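Long-range contacts in RTX toxin RtxA (Vibrio vulnificus MO6-24/O, PDB 6IMP), which probably acts as a hydrolase, being the alpha/beta-hydrolase effector domain of a large secreted RTX toxin that contributes to Vibrio virulence: residues H175-G180 against Y286-S291; P23-S28 against E140-P145; E249-L254 against G276-G281; V101-H106 against T156-L161. All blocks are in the same frame, centred on the assembly; numbering follows the deposited sequence.

Contact 1: H175-G180 against Y286-S291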
loop_
_atom_site.group_PDB
_atom_site.type_symbol
_atom_site.label_atom_id
_atom_site.label_comp_id
_atom_site.label_asym_id
_atom_site.label_seq_id
_atom_site.Cartn_x
_atom_site.Cartn_y
_atom_site.Cartn_z
ATOM N N HIS A 175 -2.355 4.784 -4.455
ATOM C CA HIS A 175 -1.437 5.362 -3.495
ATOM C C HIS A 175 -0.774 4.208 -2.781
ATOM O O HIS A 175 -1.369 3.580 -1.905
ATOM C CB HIS A 175 -2.191 6.248 -2.495
ATOM C CG HIS A 175 -1.297 7.035 -1.582
ATOM N ND1 HIS A 175 -1.703 8.203 -0.975
ATOM C CD2 HIS A 175 -0.021 6.828 -1.180
ATOM C CE1 HIS A 175 -0.719 8.681 -0.239
ATOM N NE2 HIS A 175 0.312 7.865 -0.343
ATOM N N GLY A 176 0.446 3.904 -3.190
ATOM C CA GLY A 176 1.224 2.829 -2.572
ATOM C C GLY A 176 2.279 3.388 -1.644
ATOM O O GLY A 176 3.321 3.868 -2.101
ATOM N N TYR A 177 1.995 3.362 -0.346
ATOM C CA TYR A 177 2.950 3.832 0.660
ATOM C C TYR A 177 3.874 2.641 0.871
ATOM O O TYR A 177 3.426 1.497 0.866
ATOM C CB TYR A 177 2.201 4.418 1.874
ATOM C CG TYR A 177 3.048 4.685 3.121
ATOM C CD1 TYR A 177 4.102 5.604 3.104
ATOM C CD2 TYR A 177 2.724 4.102 4.330
ATOM C CE1 TYR A 177 4.865 5.838 4.232
ATOM C CE2 TYR A 177 3.473 4.348 5.464
ATOM C CZ TYR A 177 4.542 5.214 5.405
ATOM O OH TYR A 177 5.272 5.462 6.539
ATOM N N SER A 178 5.173 2.915 1.011
ATOM C CA SER A 178 6.157 2.053 1.681
ATOM C C SER A 178 6.130 0.652 1.033
ATOM O O SER A 178 6.223 0.570 -0.192
ATOM C CB SER A 178 5.880 2.026 3.188
ATOM O OG SER A 178 7.022 1.596 3.896
ATOM N N MET A 179 5.973 -0.425 1.814
ATOM C CA MET A 179 5.744 -1.779 1.238
ATOM C C MET A 179 4.563 -1.800 0.273
ATOM O O MET A 179 4.547 -2.578 -0.663
ATOM C CB MET A 179 5.501 -2.814 2.339
ATOM C CG MET A 179 5.133 -4.225 1.862
ATOM S SD MET A 179 5.147 -5.427 3.231
ATOM C CE MET A 179 3.425 -5.372 3.699
ATOM N N GLY A 180 3.567 -0.961 0.536
ATOM C CA GLY A 180 2.506 -0.667 -0.436
ATOM C C GLY A 180 3.037 -0.236 -1.797
ATOM O O GLY A 180 2.440 -0.539 -2.825
ATOM N N TYR A 286 11.285 15.218 4.111
ATOM C CA TYR A 286 10.440 14.619 5.137
ATOM C C TYR A 286 10.959 13.227 5.449
ATOM O O TYR A 286 11.432 12.520 4.555
ATOM C CB TYR A 286 8.995 14.522 4.656
ATOM C CG TYR A 286 8.316 15.866 4.512
ATOM C CD1 TYR A 286 8.211 16.723 5.595
ATOM C CD2 TYR A 286 7.745 16.268 3.305
ATOM C CE1 TYR A 286 7.575 17.950 5.477
ATOM C CE2 TYR A 286 7.112 17.492 3.176
ATOM C CZ TYR A 286 7.023 18.330 4.263
ATOM O OH TYR A 286 6.390 19.550 4.142
ATOM N N GLY A 287 10.884 12.851 6.723
ATOM C CA GLY A 287 11.207 11.495 7.163
ATOM C C GLY A 287 10.167 10.490 6.689
ATOM O O GLY A 287 9.084 10.873 6.223
ATOM N N HIS A 288 10.492 9.205 6.818
ATOM C CA HIS A 288 9.668 8.128 6.247
ATOM C C HIS A 288 8.221 8.081 6.773
ATOM O O HIS A 288 7.299 7.797 6.012
ATOM C CB HIS A 288 10.340 6.774 6.458
ATOM C CG HIS A 288 9.638 5.639 5.775
ATOM N ND1 HIS A 288 9.806 5.354 4.436
ATOM C CD2 HIS A 288 8.758 4.726 6.249
ATOM C CE1 HIS A 288 9.069 4.304 4.119
ATOM N NE2 HIS A 288 8.423 3.905 5.201
ATOM N N GLU A 289 8.035 8.368 8.057
ATOM C CA GLU A 289 6.726 8.223 8.706
ATOM C C GLU A 289 5.924 9.531 8.778
ATOM O O GLU A 289 4.805 9.545 9.305
ATOM C CB GLU A 289 6.893 7.655 10.122
ATOM C CG GLU A 289 7.623 6.328 10.169
ATOM C CD GLU A 289 7.565 5.676 11.534
ATOM O OE1 GLU A 289 6.499 5.119 11.883
ATOM O OE2 GLU A 289 8.595 5.698 12.247
ATOM N N ALA A 290 6.473 10.615 8.241
ATOM C CA ALA A 290 5.835 11.930 8.371
ATOM C C ALA A 290 4.751 12.135 7.309
ATOM O O ALA A 290 4.882 12.982 6.429
ATOM C CB ALA A 290 6.877 13.035 8.296
ATOM N N SER A 291 3.671 11.370 7.422
ATOM C CA SER A 291 2.684 11.266 6.346
ATOM C C SER A 291 1.888 12.560 6.204
ATOM O O SER A 291 1.676 13.066 5.095
ATOM C CB SER A 291 1.726 10.093 6.601
ATOM O OG SER A 291 2.351 8.850 6.332
#
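S178 and H288 meet through one polar pair: OG lies 3.0 Å from H288 NE2, at the edge of the imidazole and in its plane. Either group could be the donor. The H288 ring reaches the serine because its CG stands anti to the backbone N (chi1 -174°), and it also touches D257 and E259. Beside this pair, the Y177 ring runs nearly parallel to the imidazole but is slid off it, with planes 29° apart and centroids 5.4 Å apart. Its hydroxyl OH comes within 3.1 Å of H288 O, which sits at the edge of the phenol ring. H288 O also takes a weak hydrogen bond from R205 NH1. The same guanidinium, through NH2, satisfies S291 OG, whose distance to Y177 CZ is 4.3 Å. R205, which also touches Y177, thus bonds to both H288 O (weakly) and S291 OG. On the other side of the phenol, S178 CB lies over the ring centre. S178 itself occupies a type II' turn from Y177 to G180, between strand 172-177 and the following helix, with positive phi (55°). This is consistent with the GxSxG nucleophile elbow of alpha/beta hydrolases, facing the histidine loop that follows the last strand.

Contact 2: P23-S28 against E140-P145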
loop_
_atom_site.group_PDB
_atom_site.type_symbol
_atom_site.label_atom_id
_atom_site.label_comp_id
_atom_site.label_asym_id
_atom_site.label_seq_id
_atom_site.Cartn_x
_atom_site.Cartn_y
_atom_site.Cartn_z
ATOM N N PRO A 23 -14.431 -13.514 15.010
ATOM C CA PRO A 23 -13.481 -12.426 14.842
ATOM C C PRO A 23 -12.210 -12.944 14.187
ATOM O O PRO A 23 -12.090 -14.129 13.959
ATOM C CB PRO A 23 -13.252 -12.011 16.274
ATOM C CG PRO A 23 -13.112 -13.309 16.988
ATOM C CD PRO A 23 -13.884 -14.322 16.189
ATOM N N ARG A 24 -11.276 -12.054 13.892
ATOM C CA ARG A 24 -10.298 -12.334 12.851
ATOM C C ARG A 24 -9.289 -13.394 13.236
ATOM O O ARG A 24 -8.798 -13.398 14.344
ATOM C CB ARG A 24 -9.530 -11.063 12.597
ATOM C CG ARG A 24 -8.693 -10.655 13.785
ATOM C CD ARG A 24 -9.519 -9.991 14.875
ATOM N NE ARG A 24 -8.690 -9.591 16.018
ATOM C CZ ARG A 24 -8.357 -8.336 16.316
ATOM N NH1 ARG A 24 -8.783 -7.334 15.565
ATOM N NH2 ARG A 24 -7.596 -8.083 17.371
ATOM N N ASP A 25 -8.945 -14.260 12.295
ATOM C CA ASP A 25 -8.077 -15.415 12.554
ATOM C C ASP A 25 -6.691 -15.290 11.928
ATOM O O ASP A 25 -6.456 -14.467 11.042
ATOM C CB ASP A 25 -8.755 -16.742 12.156
ATOM C CG ASP A 25 -8.805 -16.966 10.652
ATOM O OD1 ASP A 25 -7.734 -17.113 10.024
ATOM O OD2 ASP A 25 -9.926 -17.064 10.106
ATOM N N LYS A 26 -5.776 -16.107 12.437
ATOM C CA LYS A 26 -4.373 -16.105 12.023
ATOM C C LYS A 26 -3.791 -17.502 12.256
ATOM O O LYS A 26 -4.482 -18.377 12.784
ATOM C CB LYS A 26 -3.575 -15.085 12.842
ATOM C CG LYS A 26 -4.390 -13.942 13.428
ATOM C CD LYS A 26 -3.811 -13.466 14.733
ATOM C CE LYS A 26 -4.229 -14.359 15.896
ATOM N NZ LYS A 26 -3.092 -15.135 16.472
ATOM N N GLU A 27 -2.512 -17.693 11.921
ATOM C CA GLU A 27 -1.835 -18.995 12.124
ATOM C C GLU A 27 -0.504 -18.895 12.855
ATOM O O GLU A 27 0.111 -17.834 12.907
ATOM C CB GLU A 27 -1.614 -19.717 10.796
ATOM C CG GLU A 27 -0.571 -19.081 9.897
ATOM C CD GLU A 27 -1.104 -17.866 9.188
ATOM O OE1 GLU A 27 -1.688 -16.992 9.867
ATOM O OE2 GLU A 27 -0.958 -17.804 7.947
ATOM N N SER A 28 -0.057 -20.037 13.377
ATOM C CA SER A 28 1.196 -20.127 14.142
ATOM C C SER A 28 1.983 -21.373 13.706
ATOM O O SER A 28 1.489 -22.504 13.781
ATOM C CB SER A 28 0.919 -20.108 15.653
ATOM O OG SER A 28 0.639 -21.397 16.167
ATOM N N GLU A 140 -7.826 -5.870 11.050
ATOM C CA GLU A 140 -8.864 -6.860 11.359
ATOM C C GLU A 140 -9.064 -7.862 10.204
ATOM O O GLU A 140 -10.023 -8.630 10.200
ATOM C CB GLU A 140 -10.191 -6.150 11.700
ATOM C CG GLU A 140 -10.449 -5.945 13.192
ATOM C CD GLU A 140 -11.886 -5.496 13.488
ATOM O OE1 GLU A 140 -12.434 -4.672 12.721
ATOM O OE2 GLU A 140 -12.469 -5.968 14.492
ATOM N N SER A 141 -8.153 -7.867 9.236
ATOM C CA SER A 141 -8.274 -8.760 8.087
ATOM C C SER A 141 -7.753 -10.131 8.459
ATOM O O SER A 141 -6.823 -10.246 9.258
ATOM C CB SER A 141 -7.502 -8.200 6.887
ATOM O OG SER A 141 -8.076 -6.976 6.443
ATOM N N ASP A 142 -8.350 -11.171 7.882
ATOM C CA ASP A 142 -7.969 -12.545 8.218
ATOM C C ASP A 142 -6.691 -12.938 7.538
ATOM O O ASP A 142 -6.417 -12.505 6.424
ATOM C CB ASP A 142 -9.026 -13.541 7.777
ATOM C CG ASP A 142 -10.261 -13.486 8.617
ATOM O OD1 ASP A 142 -10.154 -13.550 9.866
ATOM O OD2 ASP A 142 -11.349 -13.407 8.012
ATOM N N GLY A 143 -5.965 -13.836 8.190
ATOM C CA GLY A 143 -4.890 -14.573 7.561
ATOM C C GLY A 143 -3.533 -14.063 7.967
ATOM O O GLY A 143 -3.378 -13.439 9.016
ATOM N N GLY A 144 -2.549 -14.330 7.118
ATOM C CA GLY A 144 -1.155 -14.129 7.468
ATOM C C GLY A 144 -0.342 -13.691 6.268
ATOM O O GLY A 144 -0.399 -14.308 5.203
ATOM N N PRO A 145 0.460 -12.650 6.445
ATOM C CA PRO A 145 1.008 -11.969 5.304
ATOM C C PRO A 145 2.009 -12.814 4.504
ATOM O O PRO A 145 2.656 -13.708 5.057
ATOM C CB PRO A 145 1.680 -10.742 5.929
ATOM C CG PRO A 145 2.069 -11.199 7.299
ATOM C CD PRO A 145 0.951 -12.095 7.719
#
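D142 keeps its CG beside its own backbone N (chi1 -72°), which carries OD1 to the backbone of D25, whose own CG is tucked between N and carbonyl carbon (chi1 75°) and brings its OD2 near D142 OD1. The contact lays an extended N-terminal segment, ahead of helix 31-41, along the loop between strand 129-133 and helix 147-164 of the alpha/beta-hydrolase fold; the two run nearly in the same direction. Two bonds grip the D25 main chain: D25 N gives an almost straight bond to D142 OD1 (2.8 Å), and G143 N donates to D25 O at 3.0 Å. D142 thus spends one oxygen on D25, while its OD2 forms a salt bridge with R78. That arginine probably eases the approach of the two carboxylates, which lie nearly parallel, one over the other (planes 12° apart), with D25 OD2 and D142 OD1 3.5 Å apart. Farther back, the guanidinium of R24 is turned almost perpendicular to the carboxylate of E140, their charges near but not in contact. E140 CG, 3.2 Å from R24 NH1, meets the guanidinium at its edge. At the other end the bent E27 chain swings its carboxylate to the glycine backbone, OE2 standing 3.7 Å from G144 CA.

Contact 3: E249-L254 against G276-G281; sequences ETPILL and GYNVTG
A beta-alpha-beta crossover at the end of the central sheet brings these segments together: strand 252-256 leads into helix 260-274, and the chain returns through Y277-G281 to the outermost strand 282-283. A Schellman motif at G276, with positive phi, ends that helix and starts the return. I252 is held through both its N and its O in the pattern of a parallel bridge with V279. Its N donates to N278 O at 3.1 Å, nearly in line with the carbonyl, and its O accepts T280 N at 2.9 Å, from a donor tilted 34° out of the carbonyl plane. Two residues on, the bond from L254 N to T280 O is weak, at 3.4 Å. Side chains fill both faces. I252 and L254 lie with V279, whose CG1, anti to its backbone N (chi1 -168°), approaches L254 CB at 4.3 Å; helix residue L272 packs on this valine. On the other face L253 CD1 comes 3.7 Å from T280 CB, and Q301 and I302 of helix 291-302 lie against the leucine. N278 OD1 lies 3.2 Å from P251 CA, close also to the proline N, which has no hydrogen to give. R269 of the crossover helix closes the pairing by hydrogen-bonding through its NH1 to both L254 O and T280 O.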
loop_
_atom_site.group_PDB
_atom_site.type_symbol
_atom_site.label_atom_id
_atom_site.label_comp_id
_atom_site.label_asym_id
_atom_site.label_seq_id
_atom_site.Cartn_x
_atom_site.Cartn_y
_atom_site.Cartn_z
ATOM N N GLU A 249 4.154 4.479 -20.618
ATOM C CA GLU A 249 3.545 5.815 -20.632
ATOM C C GLU A 249 2.568 6.024 -19.470
ATOM O O GLU A 249 1.769 6.958 -19.497
ATOM C CB GLU A 249 2.820 6.094 -21.973
ATOM C CG GLU A 249 2.330 4.872 -22.744
ATOM C CD GLU A 249 3.440 4.204 -23.547
ATOM O OE1 GLU A 249 3.986 4.856 -24.467
ATOM O OE2 GLU A 249 3.777 3.034 -23.246
ATOM N N THR A 250 2.620 5.163 -18.454
ATOM C CA THR A 250 1.678 5.277 -17.342
ATOM C C THR A 250 2.222 6.230 -16.275
ATOM O O THR A 250 3.382 6.100 -15.862
ATOM C CB THR A 250 1.344 3.918 -16.697
ATOM O OG1 THR A 250 1.107 2.939 -17.716
ATOM C CG2 THR A 250 0.091 4.040 -15.835
ATOM N N PRO A 251 1.392 7.201 -15.839
ATOM C CA PRO A 251 1.802 8.158 -14.817
ATOM C C PRO A 251 2.241 7.511 -13.499
ATOM O O PRO A 251 1.437 6.886 -12.798
ATOM C CB PRO A 251 0.551 9.034 -14.618
ATOM C CG PRO A 251 -0.547 8.373 -15.371
ATOM C CD PRO A 251 0.107 7.583 -16.447
ATOM N N ILE A 252 3.525 7.669 -13.197
ATOM C CA ILE A 252 4.104 7.251 -11.926
ATOM C C ILE A 252 4.720 8.460 -11.211
ATOM O O ILE A 252 5.861 8.824 -11.475
ATOM C CB ILE A 252 5.201 6.181 -12.161
ATOM C CG1 ILE A 252 4.594 4.975 -12.879
ATOM C CG2 ILE A 252 5.874 5.764 -10.845
ATOM C CD1 ILE A 252 5.616 3.985 -13.397
ATOM N N LEU A 253 3.976 9.083 -10.305
ATOM C CA LEU A 253 4.597 10.014 -9.365
ATOM C C LEU A 253 5.406 9.212 -8.366
ATOM O O LEU A 253 5.005 8.130 -7.955
ATOM C CB LEU A 253 3.562 10.873 -8.633
ATOM C CG LEU A 253 4.129 11.955 -7.676
ATOM C CD1 LEU A 253 5.028 12.950 -8.396
ATOM C CD2 LEU A 253 3.013 12.701 -6.958
ATOM N N LEU A 254 6.549 9.744 -7.980
ATOM C CA LEU A 254 7.406 9.066 -7.032
ATOM C C LEU A 254 7.984 10.073 -6.032
ATOM O O LEU A 254 8.893 10.845 -6.354
ATOM C CB LEU A 254 8.511 8.319 -7.782
ATOM C CG LEU A 254 9.669 7.728 -6.964
ATOM C CD1 LEU A 254 9.178 6.709 -5.948
ATOM C CD2 LEU A 254 10.693 7.097 -7.898
ATOM N N GLY A 276 12.492 4.319 -19.633
ATOM C CA GLY A 276 11.453 4.939 -20.455
ATOM C C GLY A 276 10.120 5.127 -19.751
ATOM O O GLY A 276 9.165 5.614 -20.364
ATOM N N TYR A 277 10.048 4.744 -18.473
ATOM C CA TYR A 277 8.824 4.925 -17.683
ATOM C C TYR A 277 8.560 6.416 -17.498
ATOM O O TYR A 277 9.469 7.190 -17.194
ATOM C CB TYR A 277 8.923 4.252 -16.303
ATOM C CG TYR A 277 9.063 2.728 -16.317
ATOM C CD1 TYR A 277 7.975 1.894 -16.633
ATOM C CD2 TYR A 277 10.268 2.117 -15.944
ATOM C CE1 TYR A 277 8.104 0.501 -16.616
ATOM C CE2 TYR A 277 10.406 0.731 -15.925
ATOM C CZ TYR A 277 9.329 -0.077 -16.259
ATOM O OH TYR A 277 9.482 -1.451 -16.216
ATOM N N ASN A 278 7.309 6.803 -17.698
ATOM C CA ASN A 278 6.872 8.165 -17.476
ATOM C C ASN A 278 6.816 8.398 -15.930
ATOM O O ASN A 278 5.787 8.137 -15.260
ATOM C CB ASN A 278 5.515 8.352 -18.171
ATOM C CG ASN A 278 4.710 9.491 -17.610
ATOM O OD1 ASN A 278 3.539 9.324 -17.276
ATOM N ND2 ASN A 278 5.321 10.658 -17.513
ATOM N N VAL A 279 7.923 8.887 -15.391
ATOM C CA VAL A 279 8.072 9.102 -13.962
ATOM C C VAL A 279 8.265 10.526 -13.493
ATOM O O VAL A 279 9.252 11.150 -13.810
ATOM C CB VAL A 279 9.328 8.397 -13.477
ATOM C CG1 VAL A 279 9.361 8.346 -11.968
ATOM C CG2 VAL A 279 9.423 7.023 -14.087
ATOM N N THR A 280 7.349 11.006 -12.671
ATOM C CA THR A 280 7.433 12.348 -12.129
ATOM C C THR A 280 8.000 12.274 -10.737
ATOM O O THR A 280 8.544 11.270 -10.335
ATOM C CB THR A 280 6.053 13.010 -11.985
ATOM O OG1 THR A 280 5.066 12.297 -12.730
ATOM C CG2 THR A 280 6.090 14.418 -12.494
ATOM N N GLY A 281 7.886 13.364 -10.005
ATOM C CA GLY A 281 8.321 13.405 -8.632
ATOM C C GLY A 281 9.658 13.993 -8.301
ATOM O O GLY A 281 10.399 14.451 -9.145
#

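Contact 4: V101-H106 against T156-L161; sequences VVLFLH and TMFNYL
L105 and L103, both in touch with helix 156-161 through their side chains, are fixed by their main chain to the neighbouring strand 172-177: L105 N bonds to H175 O, and L103 O accepts H175 N. Toward the helix the contact is wholly apolar, and L103 carries most of it. Its CG stands anti to the backbone N (chi1 -155°) and the chain runs on extended, so that CD1 is driven into the angle between F158 and L161. That methyl lies 3.6 Å from F158 CA, and it also meets the phenyl ring at the edge, near its plane, 3.7 Å from F158 CD1. From the next turn of the helix L161 slants across the leucine, its CD1 being 3.7 Å from L103 CD1. The segments run nearly antiparallel (164°), their axes 9.7 Å apart at the closest, as a helix lies on a strand of the open, largely parallel sheet in the alpha/beta-hydrolase fold. Helix 147-164 packs on this face; V102 and F104 point the other way and touch helix 112-124, with F104 also edge-to-face on H175. Toward the C-terminal end of the strand M157 takes over: bent at its last torsion, it brings SD to 3.8 Å from L105 CD2, and its side chain also touches L135. At the opposite end V101 CG1 approaches L161 CD2 more loosely, at 4.4 Å, and that same leucine rests on L131 of strand 129-133.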
loop_
_atom_site.group_PDB
_atom_site.type_symbol
_atom_site.label_atom_id
_atom_site.label_comp_id
_atom_site.label_asym_id
_atom_site.label_seq_id
_atom_site.Cartn_x
_atom_site.Cartn_y
_atom_site.Cartn_z
ATOM N N VAL A 101 -11.212 8.703 -7.078
ATOM C CA VAL A 101 -10.917 7.760 -5.967
ATOM C C VAL A 101 -9.467 7.250 -5.838
ATOM O O VAL A 101 -8.846 6.791 -6.803
ATOM C CB VAL A 101 -11.872 6.547 -5.979
ATOM C CG1 VAL A 101 -11.628 5.665 -4.758
ATOM C CG2 VAL A 101 -13.323 7.014 -5.993
ATOM N N VAL A 102 -8.972 7.282 -4.599
ATOM C CA VAL A 102 -7.703 6.652 -4.239
ATOM C C VAL A 102 -7.881 5.227 -3.707
ATOM O O VAL A 102 -8.621 4.982 -2.740
ATOM C CB VAL A 102 -6.954 7.468 -3.178
ATOM C CG1 VAL A 102 -5.654 6.771 -2.774
ATOM C CG2 VAL A 102 -6.664 8.861 -3.704
ATOM N N LEU A 103 -7.156 4.303 -4.322
ATOM C CA LEU A 103 -6.900 3.013 -3.717
ATOM C C LEU A 103 -5.618 3.084 -2.880
ATOM O O LEU A 103 -4.502 2.992 -3.406
ATOM C CB LEU A 103 -6.797 1.951 -4.802
ATOM C CG LEU A 103 -7.113 0.527 -4.365
ATOM C CD1 LEU A 103 -7.309 -0.314 -5.617
ATOM C CD2 LEU A 103 -6.013 -0.060 -3.480
ATOM N N PHE A 104 -5.789 3.270 -1.577
ATOM C CA PHE A 104 -4.650 3.315 -0.661
ATOM C C PHE A 104 -4.154 1.918 -0.324
ATOM O O PHE A 104 -4.908 1.090 0.222
ATOM C CB PHE A 104 -5.005 4.040 0.649
ATOM C CG PHE A 104 -3.824 4.211 1.579
ATOM C CD1 PHE A 104 -2.683 4.884 1.154
ATOM C CD2 PHE A 104 -3.826 3.649 2.844
ATOM C CE1 PHE A 104 -1.582 5.010 1.978
ATOM C CE2 PHE A 104 -2.726 3.780 3.680
ATOM C CZ PHE A 104 -1.603 4.459 3.246
ATOM N N LEU A 105 -2.879 1.665 -0.585
ATOM C CA LEU A 105 -2.268 0.423 -0.098
ATOM C C LEU A 105 -1.307 0.714 1.028
ATOM O O LEU A 105 -0.226 1.230 0.799
ATOM C CB LEU A 105 -1.564 -0.341 -1.220
ATOM C CG LEU A 105 -2.513 -1.015 -2.229
ATOM C CD1 LEU A 105 -1.764 -1.333 -3.517
ATOM C CD2 LEU A 105 -3.163 -2.274 -1.674
ATOM N N HIS A 106 -1.705 0.377 2.250
ATOM C CA HIS A 106 -0.814 0.534 3.389
ATOM C C HIS A 106 0.436 -0.307 3.228
ATOM O O HIS A 106 0.514 -1.155 2.353
ATOM C CB HIS A 106 -1.513 0.150 4.676
ATOM C CG HIS A 106 -1.615 -1.322 4.896
ATOM N ND1 HIS A 106 -0.604 -2.053 5.479
ATOM C CD2 HIS A 106 -2.637 -2.186 4.693
ATOM C CE1 HIS A 106 -0.993 -3.311 5.608
ATOM N NE2 HIS A 106 -2.224 -3.417 5.141
ATOM N N THR A 156 -8.400 -7.855 -4.962
ATOM C CA THR A 156 -9.690 -7.846 -4.301
ATOM C C THR A 156 -10.118 -6.411 -4.139
ATOM O O THR A 156 -11.185 -6.011 -4.605
ATOM C CB THR A 156 -9.610 -8.497 -2.916
ATOM O OG1 THR A 156 -9.192 -9.852 -3.062
ATOM C CG2 THR A 156 -10.968 -8.448 -2.208
ATOM N N MET A 157 -9.240 -5.630 -3.519
ATOM C CA MET A 157 -9.526 -4.248 -3.209
ATOM C C MET A 157 -9.821 -3.489 -4.476
ATOM O O MET A 157 -10.765 -2.719 -4.525
ATOM C CB MET A 157 -8.346 -3.611 -2.503
ATOM C CG MET A 157 -8.200 -4.027 -1.063
ATOM S SD MET A 157 -6.636 -3.386 -0.471
ATOM C CE MET A 157 -6.110 -4.688 0.632
ATOM N N PHE A 158 -9.014 -3.702 -5.503
ATOM C CA PHE A 158 -9.310 -3.108 -6.799
ATOM C C PHE A 158 -10.713 -3.473 -7.239
ATOM O O PHE A 158 -11.559 -2.603 -7.419
ATOM C CB PHE A 158 -8.324 -3.552 -7.867
ATOM C CG PHE A 158 -8.417 -2.745 -9.126
ATOM C CD1 PHE A 158 -8.257 -1.362 -9.086
ATOM C CD2 PHE A 158 -8.665 -3.348 -10.344
ATOM C CE1 PHE A 158 -8.332 -0.601 -10.235
ATOM C CE2 PHE A 158 -8.739 -2.591 -11.502
ATOM C CZ PHE A 158 -8.581 -1.215 -11.445
ATOM N N ASN A 159 -10.967 -4.771 -7.356
ATOM C CA ASN A 159 -12.230 -5.261 -7.889
ATOM C C ASN A 159 -13.411 -4.688 -7.123
ATOM O O ASN A 159 -14.409 -4.327 -7.727
ATOM C CB ASN A 159 -12.275 -6.788 -7.882
ATOM C CG ASN A 159 -11.390 -7.402 -8.950
ATOM O OD1 ASN A 159 -11.323 -6.920 -10.089
ATOM N ND2 ASN A 159 -10.708 -8.478 -8.590
ATOM N N TYR A 160 -13.265 -4.523 -5.811
ATOM C CA TYR A 160 -14.324 -3.889 -4.995
ATOM C C TYR A 160 -14.695 -2.479 -5.474
ATOM O O TYR A 160 -15.866 -2.086 -5.433
ATOM C CB TYR A 160 -13.930 -3.841 -3.515
ATOM C CG TYR A 160 -14.863 -3.001 -2.681
ATOM C CD1 TYR A 160 -16.179 -3.391 -2.485
ATOM C CD2 TYR A 160 -14.444 -1.803 -2.120
ATOM C CE1 TYR A 160 -17.062 -2.619 -1.739
ATOM C CE2 TYR A 160 -15.309 -1.029 -1.356
ATOM C CZ TYR A 160 -16.623 -1.440 -1.170
ATOM O OH TYR A 160 -17.491 -0.681 -0.412
ATOM N N LEU A 161 -13.695 -1.719 -5.911
ATOM C CA LEU A 161 -13.933 -0.381 -6.441
ATOM C C LEU A 161 -14.669 -0.477 -7.758
ATOM O O LEU A 161 -15.780 0.037 -7.889
ATOM C CB LEU A 161 -12.617 0.374 -6.633
ATOM C CG LEU A 161 -11.809 0.642 -5.363
ATOM C CD1 LEU A 161 -10.553 1.411 -5.732
ATOM C CD2 LEU A 161 -12.621 1.406 -4.322
#

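Contacts 1, 3 and 4 all build on one sheet. Contacts 1 and 4 touch directly, since strands 101-105 and 172-177 are neighbours in it; their centres are 17 Å apart, on opposite sides of the chain's centre. Contact 1 holds the probable active site, where the serine turn at the end of one strand faces the histidine loop. Contact 3, centred 18 Å from it, pairs strand 252-256 with the return from the crossover helix, just before this loop in sequence. Contact 2 involves the N-terminal segment; its nearest atoms are about 6 Å from contact 1 and about 7 Å from contact 4, whose helix follows the E140-P145 loop. Contacts 2 and 3 lie farthest apart, 35 Å between centres.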